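PDB 5NY5: 3,4-dihydroxybenzoate decarboxylase, which catalyses the decarboxylation of 3,4-dihydroxybenzoate, and the reverse para-carboxylation of catechols, with prenylated FMN as cofactor and a metal ion probably assisting. Local coordinates for residues 216-219 against 220-224; 323-326 against 327-330; 333-336 against 337-341. All coordinates share one frame; numbering follows the deposited sequence.

Contact 1 (216-219 against 220-224); sequences IYIG and ACFEA
A220 N bonds to I216 O at 3.0 Å, and a type I beta turn, G219 to F222, overlaps this end of helix 214-219 within the UbiD-family domain that carries the flavin site. The turn is secured by F222 N, which reaches G219 O at 3.2 Å; the N-H points almost straight at the oxygen (167°) but arrives from above the carbonyl plane. C221 N makes a weak hydrogen bond to I218 O. That same oxygen also meets the F222 ring, lying in the ring plane at the edge, 3.4 Å from CD1. The ring is carried back toward the helix end because CG stands beside the backbone N (chi1 -72°), and CE1 comes within 4.4 Å of I218 CG2. Outside the turn, V97 and V101 of helix 93-101 and P334 and A337 of helix 324-346 pack on F222, which like E223 belongs to the prenylated-FMN site, unoccupied in this chain. Farther back, Y217 OH is hydrogen-bonded to L151 O, tying the helix to strand 148-157, while the Y217 ring meets H76 with the two planes steeply inclined. A220 CB sits 3.2 Å from I216 O.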
loop_
_atom_site.group_PDB
_atom_site.type_symbol
_atom_site.label_atom_id
_atom_site.label_comp_id
_atom_site.label_asym_id
_atom_site.label_seq_id
_atom_site.Cartn_x
_atom_site.Cartn_y
_atom_site.Cartn_z
ATOM N N ILE A 216 30.878 30.678 -22.238
ATOM C CA ILE A 216 29.647 31.231 -22.793
ATOM C C ILE A 216 28.572 30.156 -22.875
ATOM O O ILE A 216 27.441 30.351 -22.415
ATOM C CB ILE A 216 29.915 31.868 -24.167
ATOM C CG1 ILE A 216 30.890 33.039 -24.033
ATOM C CG2 ILE A 216 28.613 32.319 -24.800
ATOM C CD1 ILE A 216 31.128 33.795 -25.324
ATOM N N TYR A 217 28.907 29.007 -23.464
ATOM C CA TYR A 217 27.942 27.920 -23.584
ATOM C C TYR A 217 27.408 27.496 -22.221
ATOM O O TYR A 217 26.209 27.240 -22.067
ATOM C CB TYR A 217 28.583 26.729 -24.295
ATOM C CG TYR A 217 28.482 26.757 -25.803
ATOM C CD1 TYR A 217 27.267 26.975 -26.434
ATOM C CD2 TYR A 217 29.604 26.557 -26.594
ATOM C CE1 TYR A 217 27.172 26.991 -27.812
ATOM C CE2 TYR A 217 29.519 26.575 -27.972
ATOM C CZ TYR A 217 28.303 26.793 -28.576
ATOM O OH TYR A 217 28.219 26.812 -29.946
ATOM N N ILE A 218 28.284 27.426 -21.219
ATOM C CA ILE A 218 27.880 26.941 -19.903
ATOM C C ILE A 218 27.049 27.991 -19.179
ATOM O O ILE A 218 25.985 27.691 -18.627
ATOM C CB ILE A 218 29.119 26.535 -19.084
ATOM C CG1 ILE A 218 29.807 25.328 -19.724
ATOM C CG2 ILE A 218 28.737 26.239 -17.645
ATOM C CD1 ILE A 218 31.147 24.995 -19.112
ATOM N N GLY A 219 27.519 29.239 -19.171
ATOM C CA GLY A 219 26.807 30.286 -18.465
ATOM C C GLY A 219 25.459 30.619 -19.070
ATOM O O GLY A 219 24.548 31.057 -18.361
ATOM N N ALA A 220 25.304 30.407 -20.378
ATOM C CA ALA A 220 24.056 30.753 -21.048
ATOM C C ALA A 220 22.884 29.897 -20.589
ATOM O O ALA A 220 21.731 30.275 -20.817
ATOM C CB ALA A 220 24.220 30.629 -22.562
ATOM N N CYS A 221 23.149 28.758 -19.953
ATOM C CA CYS A 221 22.089 27.853 -19.535
ATOM C C CYS A 221 21.494 28.210 -18.180
ATOM O O CYS A 221 20.503 27.593 -17.778
ATOM C CB CYS A 221 22.612 26.416 -19.501
ATOM S SG CYS A 221 23.163 25.807 -21.105
ATOM N N PHE A 222 22.060 29.181 -17.476
ATOM C CA PHE A 222 21.549 29.590 -16.179
ATOM C C PHE A 222 20.514 30.703 -16.331
ATOM O O PHE A 222 20.407 31.353 -17.373
ATOM C CB PHE A 222 22.690 30.054 -15.275
ATOM C CG PHE A 222 23.566 28.937 -14.787
ATOM C CD1 PHE A 222 24.449 28.307 -15.644
ATOM C CD2 PHE A 222 23.513 28.524 -13.468
ATOM C CE1 PHE A 222 25.255 27.284 -15.199
ATOM C CE2 PHE A 222 24.319 27.502 -13.017
ATOM C CZ PHE A 222 25.191 26.881 -13.885
ATOM N N GLU A 223 19.742 30.911 -15.267
ATOM C CA GLU A 223 18.759 31.986 -15.244
ATOM C C GLU A 223 19.456 33.318 -15.013
ATOM O O GLU A 223 20.219 33.472 -14.054
ATOM C CB GLU A 223 17.711 31.738 -14.158
ATOM C CG GLU A 223 16.510 30.936 -14.630
ATOM C CD GLU A 223 15.683 31.681 -15.663
ATOM O OE1 GLU A 223 15.699 32.931 -15.651
ATOM O OE2 GLU A 223 15.018 31.019 -16.488
ATOM N N ALA A 224 19.194 34.277 -15.893
ATOM C CA ALA A 224 19.822 35.582 -15.814
ATOM C C ALA A 224 18.769 36.670 -15.659
ATOM O O ALA A 224 17.634 36.510 -16.118
ATOM C CB ALA A 224 20.662 35.865 -17.065
#

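Contact 2 (323-326 against 327-330); sequences PGEE and HTTL
H327 packs its CB against P323 CB at 3.6 Å, the two side chains lying side by side and pointing the same way. CG of H327 stands anti to the backbone N (chi1 -176°), which brings the base of the imidazole alongside the proline ring, H327 CG being 4.2 Å from P323 CG. The imidazole stacks on F290, and its ND1 bonds to G361 O. H327 N binds P323 O at 3.2 Å, the donor standing well above the carbonyl plane, and has a second, weak and bent bond to G324 O. These residues form the beginning of the long helix 324-346 of the UbiD fold, which comes close to the flavin-site residue I169 through L330; a cis peptide precedes P323, and G324 has positive phi. T328 N gives only a weak bond to G324 O, and a water bonds to T328 OG1 and, weakly, to the same carbonyl. The methyl CG2 of T328 touches the carboxylate of E325, 4.0 Å from OE2, while E325 OE1 and T328 OG1 both bond to T358 OG1. At T329 the helical pattern becomes regular, with N to E325 O at 2.9 Å. A second water donates to T329 OG1 (2.6 Å) and to E325 OE2, linking the two side chains, and T329 OG1 also bonds to H76 O. L330 N completes the series on E326 O at 3.3 Å, with a nearly straight N-H (168°). L330 CG is 3.4 Å from E326 O, and the leucine side chain packs with that of E326 on L151; the buried E326 carboxylate is held through OE2 by H76 ND1.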
loop_
_atom_site.group_PDB
_atom_site.type_symbol
_atom_site.label_atom_id
_atom_site.label_comp_id
_atom_site.label_asym_id
_atom_site.label_seq_id
_atom_site.Cartn_x
_atom_site.Cartn_y
_atom_site.Cartn_z
ATOM N N PRO A 323 23.001 13.271 -27.202
ATOM C CA PRO A 323 23.896 14.349 -26.766
ATOM C C PRO A 323 24.779 13.994 -25.576
ATOM O O PRO A 323 25.659 14.783 -25.244
ATOM C CB PRO A 323 22.926 15.472 -26.406
ATOM C CG PRO A 323 21.703 14.774 -25.976
ATOM C CD PRO A 323 21.599 13.557 -26.851
ATOM N N GLY A 324 24.537 12.849 -24.946
ATOM C CA GLY A 324 25.511 12.259 -24.042
ATOM C C GLY A 324 25.910 13.168 -22.906
ATOM O O GLY A 324 25.129 13.997 -22.438
ATOM N N GLU A 325 27.161 13.015 -22.458
ATOM C CA GLU A 325 27.655 13.785 -21.321
ATOM C C GLU A 325 27.688 15.281 -21.611
ATOM O O GLU A 325 27.610 16.093 -20.683
ATOM C CB GLU A 325 29.048 13.299 -20.937
ATOM C CG GLU A 325 29.565 13.840 -19.622
ATOM C CD GLU A 325 28.960 13.127 -18.437
ATOM O OE1 GLU A 325 28.376 12.044 -18.638
ATOM O OE2 GLU A 325 29.066 13.643 -17.307
ATOM N N GLU A 326 27.815 15.664 -22.882
ATOM C CA GLU A 326 27.814 17.081 -23.223
ATOM C C GLU A 326 26.508 17.745 -22.802
ATOM O O GLU A 326 26.508 18.877 -22.302
ATOM C CB GLU A 326 28.064 17.257 -24.721
ATOM C CG GLU A 326 28.448 18.664 -25.117
ATOM C CD GLU A 326 29.551 18.696 -26.157
ATOM O OE1 GLU A 326 29.715 17.692 -26.883
ATOM O OE2 GLU A 326 30.259 19.721 -26.241
ATOM N N HIS A 327 25.383 17.050 -22.979
ATOM C CA HIS A 327 24.116 17.575 -22.479
ATOM C C HIS A 327 24.085 17.574 -20.957
ATOM O O HIS A 327 23.583 18.523 -20.342
ATOM C CB HIS A 327 22.951 16.761 -23.036
ATOM C CG HIS A 327 21.606 17.290 -22.647
ATOM N ND1 HIS A 327 21.079 17.131 -21.384
ATOM C CD2 HIS A 327 20.681 17.979 -23.356
ATOM C CE1 HIS A 327 19.888 17.699 -21.331
ATOM N NE2 HIS A 327 19.623 18.220 -22.515
ATOM N N THR A 328 24.610 16.516 -20.335
ATOM C CA THR A 328 24.616 16.431 -18.878
ATOM C C THR A 328 25.332 17.620 -18.252
ATOM O O THR A 328 24.893 18.149 -17.225
ATOM C CB THR A 328 25.272 15.122 -18.433
ATOM O OG1 THR A 328 24.489 14.011 -18.883
ATOM C CG2 THR A 328 25.391 15.076 -16.921
ATOM N N THR A 329 26.440 18.056 -18.855
ATOM C CA THR A 329 27.149 19.222 -18.342
ATOM C C THR A 329 26.307 20.481 -18.488
ATOM O O THR A 329 26.082 21.208 -17.515
ATOM C CB THR A 329 28.482 19.394 -19.068
ATOM O OG1 THR A 329 29.347 18.300 -18.749
ATOM C CG2 THR A 329 29.147 20.696 -18.658
ATOM N N LEU A 330 25.827 20.748 -19.702
ATOM C CA LEU A 330 25.132 22.003 -19.966
ATOM C C LEU A 330 23.816 22.094 -19.201
ATOM O O LEU A 330 23.417 23.181 -18.774
ATOM C CB LEU A 330 24.898 22.163 -21.468
ATOM C CG LEU A 330 26.173 22.243 -22.313
ATOM C CD1 LEU A 330 25.850 22.375 -23.791
ATOM C CD2 LEU A 330 27.050 23.395 -21.848
HETATM O O HOH W 1 23.381 11.861 -20.604
HETATM O O HOH W 2 29.187 16.604 -16.800
#

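Contact 3 (333-336 against 337-341); sequences LPTE and ASIRN
R340 N and E336 O form a backbone bond of 2.8 Å, and S338 N gives P334 O a nearly straight one (172°). A337 to L333 and I339 to T335 carry the same i to i+4 pattern, so the helix runs on regularly beyond the kink at P334, whose ring nitrogen has no proton to offer the preceding turn. S338 adds a side-chain hydroxyl to this backbone network. Its chi1 of 55° sets OG between the backbone N and the carbonyl carbon, facing the preceding carbonyls, and OG lies 3.1 Å from both P334 O and T335 O. T335 turns its hydroxyl elsewhere, bonding through OG1 to A331 O one turn back, with G362 O a second carbonyl within reach. Its methyl is left to pack along the helix side, CG2 meeting I339 CD1 at 3.8 Å as the two side chains run side by side in the same direction. I339 CG1 also comes within 3.2 Å of T335 O. A337 CB rests 3.4 Å from L333 O. E336 is extended beyond CG, and its OE2 makes a salt bridge with R79 NH2 and accepts a bond from A356 N, two partners that would be expected to favour the charged form. R340 NH1 remains 5.9 Å from E336 OE1, an opposite charge nearby without direct contact. This middle part of helix 324-346 is wedged between several elements: L333 and E336 pack on helix 93-101, T335, E336 and I339 on strand 351-356, S338 and I339 on helix 380-391, and A337 on the flavin-site residue F222.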
loop_
_atom_site.group_PDB
_atom_site.type_symbol
_atom_site.label_atom_id
_atom_site.label_comp_id
_atom_site.label_asym_id
_atom_site.label_seq_id
_atom_site.Cartn_x
_atom_site.Cartn_y
_atom_site.Cartn_z
ATOM N N LEU A 333 24.551 21.367 -14.586
ATOM C CA LEU A 333 25.093 22.447 -13.765
ATOM C C LEU A 333 24.031 23.461 -13.366
ATOM O O LEU A 333 23.999 23.851 -12.186
ATOM C CB LEU A 333 26.269 23.108 -14.490
ATOM C CG LEU A 333 27.546 22.272 -14.558
ATOM C CD1 LEU A 333 28.621 22.989 -15.351
ATOM C CD2 LEU A 333 28.038 21.956 -13.157
ATOM N N PRO A 334 23.145 23.926 -14.257
ATOM C CA PRO A 334 22.029 24.758 -13.778
ATOM C C PRO A 334 21.126 24.028 -12.802
ATOM O O PRO A 334 20.666 24.627 -11.823
ATOM C CB PRO A 334 21.286 25.125 -15.069
ATOM C CG PRO A 334 22.289 24.984 -16.141
ATOM C CD PRO A 334 23.162 23.843 -15.727
ATOM N N THR A 335 20.863 22.743 -13.047
ATOM C CA THR A 335 20.002 21.974 -12.155
ATOM C C THR A 335 20.571 21.937 -10.744
ATOM O O THR A 335 19.875 22.251 -9.773
ATOM C CB THR A 335 19.824 20.556 -12.697
ATOM O OG1 THR A 335 19.344 20.617 -14.045
ATOM C CG2 THR A 335 18.831 19.785 -11.846
ATOM N N GLU A 336 21.845 21.567 -10.614
ATOM C CA GLU A 336 22.464 21.482 -9.296
ATOM C C GLU A 336 22.505 22.840 -8.611
ATOM O O GLU A 336 22.263 22.941 -7.404
ATOM C CB GLU A 336 23.874 20.913 -9.420
ATOM C CG GLU A 336 23.928 19.550 -10.072
ATOM C CD GLU A 336 25.329 19.156 -10.475
ATOM O OE1 GLU A 336 26.282 19.869 -10.093
ATOM O OE2 GLU A 336 25.480 18.135 -11.177
ATOM N N ALA A 337 22.807 23.895 -9.368
ATOM C CA ALA A 337 22.965 25.217 -8.771
ATOM C C ALA A 337 21.662 25.702 -8.150
ATOM O O ALA A 337 21.642 26.168 -7.005
ATOM C CB ALA A 337 23.465 26.206 -9.822
ATOM N N SER A 338 20.558 25.599 -8.891
ATOM C CA SER A 338 19.279 26.068 -8.372
ATOM C C SER A 338 18.799 25.202 -7.212
ATOM O O SER A 338 18.219 25.714 -6.249
ATOM C CB SER A 338 18.239 26.105 -9.490
ATOM O OG SER A 338 18.123 24.844 -10.119
ATOM N N ILE A 339 19.041 23.890 -7.280
ATOM C CA ILE A 339 18.687 23.014 -6.167
ATOM C C ILE A 339 19.516 23.357 -4.938
ATOM O O ILE A 339 19.009 23.365 -3.811
ATOM C CB ILE A 339 18.859 21.539 -6.572
ATOM C CG1 ILE A 339 17.817 21.143 -7.616
ATOM C CG2 ILE A 339 18.772 20.628 -5.357
ATOM C CD1 ILE A 339 18.002 19.741 -8.141
ATOM N N ARG A 340 20.800 23.653 -5.133
ATOM C CA ARG A 340 21.659 23.991 -4.003
ATOM C C ARG A 340 21.251 25.316 -3.373
ATOM O O ARG A 340 21.250 25.451 -2.144
ATOM C CB ARG A 340 23.118 24.039 -4.450
ATOM C CG ARG A 340 24.051 24.635 -3.415
ATOM C CD ARG A 340 25.496 24.554 -3.861
ATOM N NE ARG A 340 25.891 23.177 -4.133
ATOM C CZ ARG A 340 27.144 22.784 -4.329
ATOM N NH1 ARG A 340 27.409 21.508 -4.570
ATOM N NH2 ARG A 340 28.133 23.665 -4.278
ATOM N N ASN A 341 20.905 26.304 -4.196
ATOM C CA ASN A 341 20.484 27.592 -3.654
ATOM C C ASN A 341 19.205 27.453 -2.842
ATOM O O ASN A 341 19.056 28.084 -1.790
ATOM C CB ASN A 341 20.291 28.600 -4.785
ATOM C CG ASN A 341 21.578 28.901 -5.519
ATOM O OD1 ASN A 341 22.666 28.782 -4.959
ATOM N ND2 ASN A 341 21.463 29.294 -6.781
#

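Overall arrangement
Contacts 2 and 3 are successive parts of helix 324-346, whereas contact 1 is the end of helix 214-219 with its turn; the helix and C221 meet contact 2, the turn meets contact 3. C221 CB of contact 1 lies 3.4 Å from L330 O of contact 2, and F222 CE2 lies 3.6 Å from A337 CB of contact 3. All three are largely buried; the centre of contact 2 is about 5 Å from the centre of the chain, that of contact 3 about 14 Å, ending at the exposed N341. Their chemistry differs: contact 1 pairs a beta turn with an aromatic edge, contact 2 combines buried carboxylates and waters at a helix start, and contact 3 is regular helix with a serine hydroxyl near two backbone carbonyls.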